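Local coordinates for ABC-type transport system, molybdenum-specific extracellular solute-binding protein (Clostridium difficile, PDB 4KD5) that probably binds molybdate or tungstate outside the cell and delivers it to an ABC transporter, at residues Leu76-Leu84 with Val205-Leu216; Val150-Gln158 with Val167-Ile178. All coordinates share one frame; numbering follows the deposited sequence. Where two conformers were deposited one is given.

Contact 1: residues Leu76-Leu84 with Val205-Leu216; sequences LVSDTMKDL and VDAAKKFEEFLL. With FMT (formic acid), chain F.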
loop_
_atom_site.group_PDB
_atom_site.type_symbol
_atom_site.label_atom_id
_atom_site.label_comp_id
_atom_site.label_asym_id
_atom_site.label_seq_id
_atom_site.Cartn_x
_atom_site.Cartn_y
_atom_site.Cartn_z
ATOM N N LEU A 76 6.622 -13.371 9.940
ATOM C CA LEU A 76 6.708 -11.913 9.926
ATOM C C LEU A 76 7.098 -11.387 8.552
ATOM O O LEU A 76 7.771 -12.079 7.782
ATOM C CB LEU A 76 7.731 -11.419 10.953
ATOM C CG LEU A 76 7.492 -11.722 12.430
ATOM C CD1 LEU A 76 8.547 -11.060 13.301
ATOM C CD2 LEU A 76 6.118 -11.257 12.849
ATOM N N VAL A 77 6.658 -10.169 8.246
ATOM C CA VAL A 77 7.212 -9.417 7.129
ATOM C C VAL A 77 8.515 -8.814 7.658
ATOM O O VAL A 77 8.499 -7.776 8.325
ATOM C CB VAL A 77 6.248 -8.307 6.660
ATOM C CG1 VAL A 77 6.771 -7.640 5.400
ATOM C CG2 VAL A 77 4.866 -8.882 6.395
ATOM N N SER A 78 9.631 -9.485 7.370
ATOM C CA SER A 78 10.929 -9.201 7.993
ATOM C C SER A 78 11.391 -7.742 7.958
ATOM O O SER A 78 11.882 -7.217 8.959
ATOM C CB SER A 78 12.016 -10.098 7.392
ATOM O OG SER A 78 11.765 -11.461 7.653
ATOM N N ASP A 79 11.245 -7.095 6.808
ATOM C CA ASP A 79 11.717 -5.723 6.645
ATOM C C ASP A 79 10.896 -4.695 7.429
ATOM O O ASP A 79 11.250 -3.519 7.471
ATOM C CB ASP A 79 11.786 -5.340 5.163
ATOM C CG ASP A 79 10.723 -6.028 4.330
ATOM O OD1 ASP A 79 10.054 -5.336 3.530
ATOM O OD2 ASP A 79 10.565 -7.259 4.466
ATOM N N THR A 80 9.809 -5.141 8.056
ATOM C CA THR A 80 9.004 -4.264 8.904
ATOM C C THR A 80 9.402 -4.380 10.368
ATOM O O THR A 80 8.826 -3.708 11.221
ATOM C CB THR A 80 7.495 -4.538 8.773
ATOM O OG1 THR A 80 7.185 -5.818 9.337
ATOM C CG2 THR A 80 7.077 -4.506 7.317
HETATM N N MSE A 81 10.369 -5.244 10.664
HETATM C CA MSE A 81 10.825 -5.405 12.043
HETATM C C MSE A 81 11.590 -4.166 12.499
HETATM O O MSE A 81 12.637 -3.825 11.938
HETATM C CB MSE A 81 11.694 -6.655 12.202
HETATM C CG MSE A 81 10.935 -7.951 11.950
HETATM SE SE MSE A 81 12.069 -9.526 11.803
HETATM C CE MSE A 81 12.495 -9.766 13.680
ATOM N N LYS A 82 11.058 -3.495 13.517
ATOM C CA LYS A 82 11.661 -2.275 14.050
ATOM C C LYS A 82 11.474 -2.170 15.553
ATOM O O LYS A 82 10.590 -2.811 16.125
ATOM C CB LYS A 82 11.049 -1.037 13.384
ATOM C CG LYS A 82 11.801 -0.534 12.170
ATOM C CD LYS A 82 11.009 -0.748 10.893
ATOM C CE LYS A 82 11.923 -0.656 9.679
ATOM N NZ LYS A 82 11.168 -0.755 8.398
ATOM N N ASP A 83 12.300 -1.344 16.183
ATOM C CA ASP A 83 12.115 -1.014 17.583
ATOM C C ASP A 83 11.221 0.211 17.683
ATOM O O ASP A 83 11.607 1.301 17.261
ATOM C CB ASP A 83 13.468 -0.763 18.253
ATOM C CG ASP A 83 14.302 -2.019 18.361
ATOM O OD1 ASP A 83 13.708 -3.111 18.398
ATOM O OD2 ASP A 83 15.546 -1.911 18.398
ATOM N N LEU A 84 10.015 0.017 18.209
ATOM C CA LEU A 84 9.043 1.095 18.318
ATOM C C LEU A 84 9.469 2.113 19.375
ATOM O O LEU A 84 9.894 3.224 19.046
ATOM C CB LEU A 84 7.665 0.519 18.642
ATOM C CG LEU A 84 6.499 1.495 18.699
ATOM C CD1 LEU A 84 6.576 2.406 17.498
ATOM C CD2 LEU A 84 5.177 0.743 18.733
ATOM N N VAL A 205 -1.279 -6.117 4.468
ATOM C CA VAL A 205 0.121 -5.810 4.738
ATOM C C VAL A 205 0.423 -4.321 4.598
ATOM O O VAL A 205 1.001 -3.714 5.497
ATOM C CB VAL A 205 1.067 -6.651 3.853
ATOM C CG1 VAL A 205 2.510 -6.228 4.049
ATOM C CG2 VAL A 205 0.925 -8.122 4.172
ATOM N N ASP A 206 0.008 -3.734 3.483
ATOM C CA ASP A 206 0.243 -2.313 3.231
ATOM C C ASP A 206 -0.448 -1.384 4.231
ATOM O O ASP A 206 0.163 -0.441 4.730
ATOM C CB ASP A 206 -0.140 -1.947 1.793
ATOM C CG ASP A 206 0.990 -2.199 0.809
ATOM O OD1 ASP A 206 1.050 -3.306 0.232
ATOM O OD2 ASP A 206 1.821 -1.284 0.618
ATOM N N ALA A 207 -1.714 -1.651 4.532
ATOM C CA ALA A 207 -2.421 -0.876 5.549
ATOM C C ALA A 207 -1.722 -0.993 6.906
ATOM O O ALA A 207 -1.717 -0.050 7.699
ATOM C CB ALA A 207 -3.859 -1.327 5.653
ATOM N N ALA A 208 -1.132 -2.157 7.166
ATOM C CA ALA A 208 -0.402 -2.390 8.408
ATOM C C ALA A 208 0.933 -1.644 8.419
ATOM O O ALA A 208 1.318 -1.067 9.439
ATOM C CB ALA A 208 -0.184 -3.873 8.618
ATOM N N LYS A 209 1.644 -1.677 7.293
ATOM C CA LYS A 209 2.900 -0.949 7.159
ATOM C C LYS A 209 2.693 0.548 7.353
ATOM O O LYS A 209 3.520 1.231 7.952
ATOM C CB LYS A 209 3.529 -1.204 5.784
ATOM C CG LYS A 209 4.010 -2.625 5.537
ATOM C CD LYS A 209 4.984 -2.664 4.350
ATOM C CE LYS A 209 5.342 -4.096 3.959
ATOM N NZ LYS A 209 6.540 -4.190 3.068
ATOM N N LYS A 210 1.583 1.054 6.828
ATOM C CA LYS A 210 1.266 2.474 6.939
ATOM C C LYS A 210 0.926 2.870 8.373
ATOM O O LYS A 210 1.285 3.953 8.823
ATOM C CB LYS A 210 0.118 2.854 5.998
ATOM C CG LYS A 210 0.555 3.473 4.675
ATOM C CD LYS A 210 1.447 2.544 3.865
ATOM C CE LYS A 210 1.849 3.178 2.537
ATOM N NZ LYS A 210 2.592 4.461 2.714
ATOM N N PHE A 211 0.231 1.994 9.091
ATOM C CA PHE A 211 -0.063 2.261 10.492
ATOM C C PHE A 211 1.187 2.138 11.348
ATOM O O PHE A 211 1.333 2.839 12.346
ATOM C CB PHE A 211 -1.160 1.345 11.037
ATOM C CG PHE A 211 -1.384 1.496 12.517
ATOM C CD1 PHE A 211 -1.839 2.698 13.043
ATOM C CD2 PHE A 211 -1.131 0.444 13.382
ATOM C CE1 PHE A 211 -2.041 2.843 14.409
ATOM C CE2 PHE A 211 -1.332 0.583 14.748
ATOM C CZ PHE A 211 -1.787 1.783 15.260
ATOM N N GLU A 212 2.087 1.240 10.962
ATOM C CA GLU A 212 3.348 1.087 11.680
ATOM C C GLU A 212 4.194 2.350 11.539
ATOM O O GLU A 212 4.856 2.773 12.489
ATOM C CB GLU A 212 4.131 -0.132 11.179
ATOM C CG GLU A 212 5.417 -0.386 11.959
ATOM C CD GLU A 212 6.273 -1.494 11.374
ATOM O OE1 GLU A 212 7.511 -1.358 11.424
ATOM O OE2 GLU A 212 5.718 -2.498 10.880
ATOM N N GLU A 213 4.177 2.961 10.359
ATOM C CA GLU A 213 4.966 4.172 10.158
ATOM C C GLU A 213 4.410 5.379 10.907
ATOM O O GLU A 213 5.135 6.332 11.169
ATOM C CB GLU A 213 5.171 4.477 8.671
ATOM C CG GLU A 213 6.595 4.208 8.183
ATOM C CD GLU A 213 7.643 5.068 8.883
ATOM O OE1 GLU A 213 8.822 4.660 8.905
ATOM O OE2 GLU A 213 7.296 6.152 9.401
ATOM N N PHE A 214 3.131 5.334 11.269
ATOM C CA PHE A 214 2.562 6.381 12.109
ATOM C C PHE A 214 3.147 6.266 13.510
ATOM O O PHE A 214 3.442 7.265 14.160
ATOM C CB PHE A 214 1.036 6.286 12.174
ATOM C CG PHE A 214 0.420 7.201 13.193
ATOM C CD1 PHE A 214 0.405 8.574 12.991
ATOM C CD2 PHE A 214 -0.146 6.692 14.353
ATOM C CE1 PHE A 214 -0.161 9.426 13.932
ATOM C CE2 PHE A 214 -0.715 7.535 15.297
ATOM C CZ PHE A 214 -0.723 8.906 15.084
ATOM N N LEU A 215 3.310 5.027 13.959
ATOM C CA LEU A 215 3.884 4.739 15.265
ATOM C C LEU A 215 5.337 5.196 15.330
ATOM O O LEU A 215 5.795 5.697 16.356
ATOM C CB LEU A 215 3.788 3.239 15.560
ATOM C CG LEU A 215 2.402 2.601 15.517
ATOM C CD1 LEU A 215 2.474 1.102 15.787
ATOM C CD2 LEU A 215 1.486 3.269 16.520
ATOM N N LEU A 216 6.052 5.027 14.222
ATOM C CA LEU A 216 7.468 5.369 14.145
ATOM C C LEU A 216 7.669 6.837 13.778
ATOM O O LEU A 216 8.800 7.318 13.694
ATOM C CB LEU A 216 8.176 4.462 13.134
ATOM C CG LEU A 216 8.084 2.956 13.382
ATOM C CD1 LEU A 216 8.579 2.164 12.185
ATOM C CD2 LEU A 216 8.873 2.563 14.623
HETATM C C FMT F . -4.272 -2.566 2.105
HETATM O O1 FMT F . -3.629 -3.554 2.459
HETATM O O2 FMT F . -3.764 -1.492 1.782
#
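With chi1 at -176°, Glu212 points CG opposite its own amide nitrogen, and the chain stays extended beyond it, which carries its carboxylate from helix 205-215 to the loop leading into strand 82-94; Leu84, with the same first torsion (chi1 -176°), sends its branches back to the helix end. The pairing belongs to one α/β lobe of a periplasmic-binding-protein fold, where the helix packs beside the sheet containing strands 58-60 and 193-198. Glu212 OE1 stands 2.7 Å from Thr80 O, and its OE2 lies 3.4 Å from Thr80 CB. The Lys82 side chain crosses that of Glu212 at about a right angle, its CD 3.6 Å from Glu212 OE1, while its NZ turns back to donate to Asp79 O, in the carbonyl plane (2.9 Å). The loop is tightened by Thr80 OG1, which donates to Val77 O and also receives the backbone N-H of Val198. Extended Lys209 runs across Thr80, its CE 3.8 Å from Thr80 CG2, and ends in a long salt bridge from NZ to Asp79 OD1 (3.7 Å). Near strand 82-94 the packing is between leucines: Leu84 CD1 sits 3.5 Å from Leu215 CB and 3.7 Å from Leu216 CD2.

Contact 2: residues Val150-Gln158 with Val167-Ile178; sequences VKEVLAWVQ and VYFSDTVNNDKI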
loop_
_atom_site.group_PDB
_atom_site.type_symbol
_atom_site.label_atom_id
_atom_site.label_comp_id
_atom_site.label_asym_id
_atom_site.label_seq_id
_atom_site.Cartn_x
_atom_site.Cartn_y
_atom_site.Cartn_z
ATOM N N VAL A 150 5.443 -4.164 39.750
ATOM C CA VAL A 150 5.773 -2.744 39.891
ATOM C C VAL A 150 4.692 -1.950 40.609
ATOM O O VAL A 150 4.960 -0.891 41.178
ATOM C CB VAL A 150 6.051 -2.082 38.528
ATOM C CG1 VAL A 150 7.362 -2.561 37.965
ATOM C CG2 VAL A 150 4.923 -2.385 37.556
ATOM N N LYS A 151 3.469 -2.466 40.573
ATOM C CA LYS A 151 2.348 -1.822 41.241
ATOM C C LYS A 151 2.511 -1.934 42.755
ATOM O O LYS A 151 2.116 -1.038 43.504
ATOM C CB LYS A 151 1.034 -2.459 40.782
ATOM C CG LYS A 151 -0.204 -1.602 40.996
ATOM C CD LYS A 151 -1.409 -2.224 40.300
ATOM C CE LYS A 151 -2.614 -1.297 40.320
ATOM N NZ LYS A 151 -3.743 -1.844 39.511
ATOM N N GLU A 152 3.107 -3.034 43.202
ATOM C CA GLU A 152 3.408 -3.203 44.621
ATOM C C GLU A 152 4.633 -2.374 45.024
ATOM O O GLU A 152 4.694 -1.849 46.139
ATOM C CB GLU A 152 3.603 -4.685 44.970
ATOM C CG GLU A 152 3.749 -4.949 46.462
ATOM C CD GLU A 152 3.612 -6.420 46.831
ATOM O OE1 GLU A 152 4.356 -7.257 46.277
ATOM O OE2 GLU A 152 2.759 -6.736 47.687
ATOM N N VAL A 153 5.597 -2.248 44.112
ATOM C CA VAL A 153 6.783 -1.427 44.354
ATOM C C VAL A 153 6.376 0.018 44.619
ATOM O O VAL A 153 6.797 0.619 45.606
ATOM C CB VAL A 153 7.771 -1.485 43.174
ATOM C CG1 VAL A 153 8.941 -0.554 43.412
ATOM C CG2 VAL A 153 8.280 -2.897 42.973
ATOM N N LEU A 154 5.542 0.559 43.736
ATOM C CA LEU A 154 5.049 1.929 43.862
ATOM C C LEU A 154 4.265 2.142 45.156
ATOM O O LEU A 154 4.382 3.184 45.796
ATOM C CB LEU A 154 4.178 2.293 42.655
ATOM C CG LEU A 154 4.894 2.668 41.358
ATOM C CD1 LEU A 154 4.045 2.319 40.144
ATOM C CD2 LEU A 154 5.207 4.152 41.358
ATOM N N ALA A 155 3.478 1.143 45.541
ATOM C CA ALA A 155 2.651 1.232 46.744
ATOM C C ALA A 155 3.491 1.303 48.017
ATOM O O ALA A 155 3.175 2.065 48.935
ATOM C CB ALA A 155 1.690 0.064 46.806
ATOM N N TRP A 156 4.549 0.493 48.066
ATOM C CA TRP A 156 5.478 0.460 49.193
ATOM C C TRP A 156 6.198 1.790 49.344
ATOM O O TRP A 156 6.373 2.295 50.454
ATOM C CB TRP A 156 6.522 -0.644 48.987
ATOM C CG TRP A 156 5.983 -2.036 49.083
ATOM C CD1 TRP A 156 4.708 -2.405 49.398
ATOM C CD2 TRP A 156 6.717 -3.256 48.863
ATOM N NE1 TRP A 156 4.602 -3.777 49.388
ATOM C CE2 TRP A 156 5.807 -4.315 49.064
ATOM C CE3 TRP A 156 8.036 -3.540 48.522
ATOM C CZ2 TRP A 156 6.202 -5.655 48.930
ATOM C CZ3 TRP A 156 8.416 -4.868 48.389
ATOM C CH2 TRP A 156 7.502 -5.907 48.594
ATOM N N VAL A 157 6.620 2.345 48.212
ATOM C CA VAL A 157 7.374 3.592 48.185
ATOM C C VAL A 157 6.482 4.776 48.556
ATOM O O VAL A 157 6.908 5.688 49.263
ATOM C CB VAL A 157 8.026 3.804 46.805
ATOM C CG1 VAL A 157 8.713 5.131 46.744
ATOM C CG2 VAL A 157 9.027 2.693 46.516
ATOM N N GLN A 158 5.240 4.742 48.084
ATOM C CA GLN A 158 4.245 5.765 48.410
ATOM C C GLN A 158 3.917 5.781 49.898
ATOM O O GLN A 158 3.713 6.838 50.486
ATOM C CB GLN A 158 2.955 5.513 47.622
ATOM C CG GLN A 158 2.713 6.455 46.456
ATOM C CD GLN A 158 1.507 6.052 45.622
ATOM O OE1 GLN A 158 1.649 5.608 44.482
ATOM N NE2 GLN A 158 0.315 6.209 46.188
ATOM N N VAL A 167 11.739 1.001 39.052
ATOM C CA VAL A 167 10.496 0.910 38.303
ATOM C C VAL A 167 10.696 1.478 36.894
ATOM O O VAL A 167 11.664 2.195 36.659
ATOM C CB VAL A 167 9.381 1.647 39.082
ATOM C CG1 VAL A 167 9.060 2.983 38.446
ATOM C CG2 VAL A 167 8.142 0.793 39.198
ATOM N N TYR A 168 9.818 1.135 35.952
ATOM C CA TYR A 168 9.877 1.745 34.620
ATOM C C TYR A 168 9.355 3.178 34.684
ATOM O O TYR A 168 8.497 3.485 35.507
ATOM C CB TYR A 168 9.056 0.945 33.605
ATOM C CG TYR A 168 9.648 -0.389 33.222
ATOM C CD1 TYR A 168 10.980 -0.679 33.466
ATOM C CD2 TYR A 168 8.871 -1.355 32.605
ATOM C CE1 TYR A 168 11.520 -1.899 33.111
ATOM C CE2 TYR A 168 9.401 -2.573 32.247
ATOM C CZ TYR A 168 10.726 -2.838 32.504
ATOM O OH TYR A 168 11.261 -4.049 32.148
ATOM N N PHE A 169 9.850 4.055 33.816
ATOM C CA PHE A 169 9.369 5.431 33.818
ATOM C C PHE A 169 7.882 5.492 33.486
ATOM O O PHE A 169 7.154 6.326 34.017
ATOM C CB PHE A 169 10.161 6.289 32.840
ATOM C CG PHE A 169 9.909 7.758 32.995
ATOM C CD1 PHE A 169 10.222 8.404 34.183
ATOM C CD2 PHE A 169 9.367 8.496 31.957
ATOM C CE1 PHE A 169 9.992 9.758 34.332
ATOM C CE2 PHE A 169 9.135 9.855 32.100
ATOM C CZ PHE A 169 9.448 10.485 33.290
ATOM N N SER A 170 7.437 4.596 32.609
ATOM C CA SER A 170 6.038 4.563 32.190
ATOM C C SER A 170 5.094 4.182 33.328
ATOM O O SER A 170 3.892 4.453 33.260
ATOM C CB SER A 170 5.844 3.622 31.002
ATOM O OG SER A 170 6.274 2.312 31.293
ATOM N N ASP A 171 5.638 3.555 34.368
ATOM C CA ASP A 171 4.850 3.203 35.545
ATOM C C ASP A 171 4.705 4.390 36.494
ATOM O O ASP A 171 3.985 4.313 37.487
ATOM C CB ASP A 171 5.497 2.033 36.291
ATOM C CG ASP A 171 5.550 0.761 35.465
ATOM O OD1 ASP A 171 4.573 0.464 34.745
ATOM O OD2 ASP A 171 6.573 0.049 35.551
ATOM N N THR A 172 5.393 5.486 36.181
ATOM C CA THR A 172 5.398 6.668 37.046
ATOM C C THR A 172 4.453 7.772 36.589
ATOM O O THR A 172 4.085 8.637 37.384
ATOM C CB THR A 172 6.808 7.278 37.188
ATOM O OG1 THR A 172 7.161 7.964 35.980
ATOM C CG2 THR A 172 7.827 6.192 37.475
ATOM N N VAL A 173 4.084 7.761 35.308
ATOM C CA VAL A 173 3.216 8.807 34.763
ATOM C C VAL A 173 1.855 8.831 35.459
ATOM O O VAL A 173 1.371 7.798 35.928
ATOM C CB VAL A 173 3.029 8.690 33.226
ATOM C CG1 VAL A 173 4.328 8.997 32.501
ATOM C CG2 VAL A 173 2.535 7.305 32.847
ATOM N N ASN A 174 1.267 10.022 35.541
ATOM C CA ASN A 174 -0.027 10.233 36.196
ATOM C C ASN A 174 -0.006 9.920 37.695
ATOM O O ASN A 174 -1.018 9.508 38.261
ATOM C CB ASN A 174 -1.141 9.449 35.480
ATOM C CG ASN A 174 -2.513 10.069 35.668
ATOM O OD1 ASN A 174 -3.229 9.745 36.616
ATOM N ND2 ASN A 174 -2.890 10.961 34.759
ATOM N N ASN A 175 1.145 10.133 38.332
ATOM C CA ASN A 175 1.294 9.901 39.775
ATOM C C ASN A 175 2.195 10.937 40.458
ATOM O O ASN A 175 3.423 10.904 40.316
ATOM C CB ASN A 175 1.804 8.476 40.049
ATOM C CG ASN A 175 1.595 8.037 41.497
ATOM O OD1 ASN A 175 1.044 8.777 42.318
ATOM N ND2 ASN A 175 2.027 6.821 41.810
ATOM N N ASP A 176 1.577 11.853 41.201
ATOM C CA ASP A 176 2.312 12.907 41.902
ATOM C C ASP A 176 2.740 12.482 43.306
ATOM O O ASP A 176 3.551 13.155 43.945
ATOM C CB ASP A 176 1.473 14.185 41.982
ATOM C CG ASP A 176 0.126 13.959 42.646
ATOM O OD1 ASP A 176 -0.551 12.967 42.304
ATOM O OD2 ASP A 176 -0.259 14.776 43.511
ATOM N N LYS A 177 2.196 11.363 43.776
ATOM C CA LYS A 177 2.494 10.869 45.118
ATOM C C LYS A 177 3.934 10.382 45.215
ATOM O O LYS A 177 4.548 10.433 46.280
ATOM C CB LYS A 177 1.541 9.734 45.493
ATOM C CG LYS A 177 0.073 10.044 45.260
ATOM C CD LYS A 177 -0.333 11.371 45.885
ATOM C CE LYS A 177 -1.784 11.711 45.557
ATOM N NZ LYS A 177 -2.117 13.129 45.881
ATOM N N ILE A 178 4.462 9.903 44.093
ATOM C CA ILE A 178 5.865 9.521 43.999
ATOM C C ILE A 178 6.607 10.544 43.154
ATOM O O ILE A 178 5.988 11.392 42.509
ATOM C CB ILE A 178 6.045 8.141 43.347
ATOM C CG1 ILE A 178 5.544 8.156 41.905
ATOM C CG2 ILE A 178 5.329 7.070 44.141
ATOM C CD1 ILE A 178 6.598 7.760 40.901
#
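Leu154 faces Val167, Asp171 and Ile178 from the middle of helix 150-159, in an α/β lobe of the periplasmic-binding-protein fold. The helix leads into strand 164-168, and the chain then leaves that strand through a 3-10 turn and a type II beta turn (Thr172 to Asn175) to come back alongside the helix. From CB, the leucine chain places CG anti to its carbonyl carbon, and CG lies 4.3 Å from Val167 CG2. There it forks: CD1 comes within 3.3 Å of Asp171 O, a close apolar-to-carbonyl approach, whereas CD2 packs against Ile178 CD1 at 3.9 Å.

One turn earlier, Val150 meets Val167 at about a right angle, CB to CG2 3.6 Å. Both its methyls also lie near Asp171 OD2, which accepts a weak bond from Tyr168 N. Val150 and Tyr168 are predicted molybdate-binding residues, and both side chains touch Ala123, another predicted position, so this end of the contact is consistent with a wall of the anion site.

At the far end Gln158 CG rests 3.5 Å from Ile178 CG2. Its amide meets that of Asn175 with the two planes 78° apart. Asn175 is itself positioned by an Asx turn, in which OD1 accepts from Lys177 N. Its ND2 donates to Gln158 OE1 at 3.0 Å in a nearly straight bond (174°), leaving in the Asn175 amide plane but arriving 45° out of the Gln158 carbonyl plane.

How the contacts relate
Contacts 1 and 2 lie on opposite sides of the chain's centre, with centres 31 Å apart and nearest atoms about 12 Å apart. They reach one mixed sheet through strands 82-94 and 164-168, which are antiparallel neighbours. Both are partly buried and of similar size (449 and 458 Å²), and each mixes buried apolar side chains with exposed polar ones: Lys82 and Asp79 in contact 1, Gln158 and Lys177 in contact 2. Their chemistry differs: the polar contacts of contact 1 involve charged side chains and include a long salt bridge, whereas the hydrogen bond across contact 2 joins two neutral amides. Contact 1 joins elements distant in sequence and has other subunits nearby; contact 2 joins successive elements and includes predicted molybdate-binding residues.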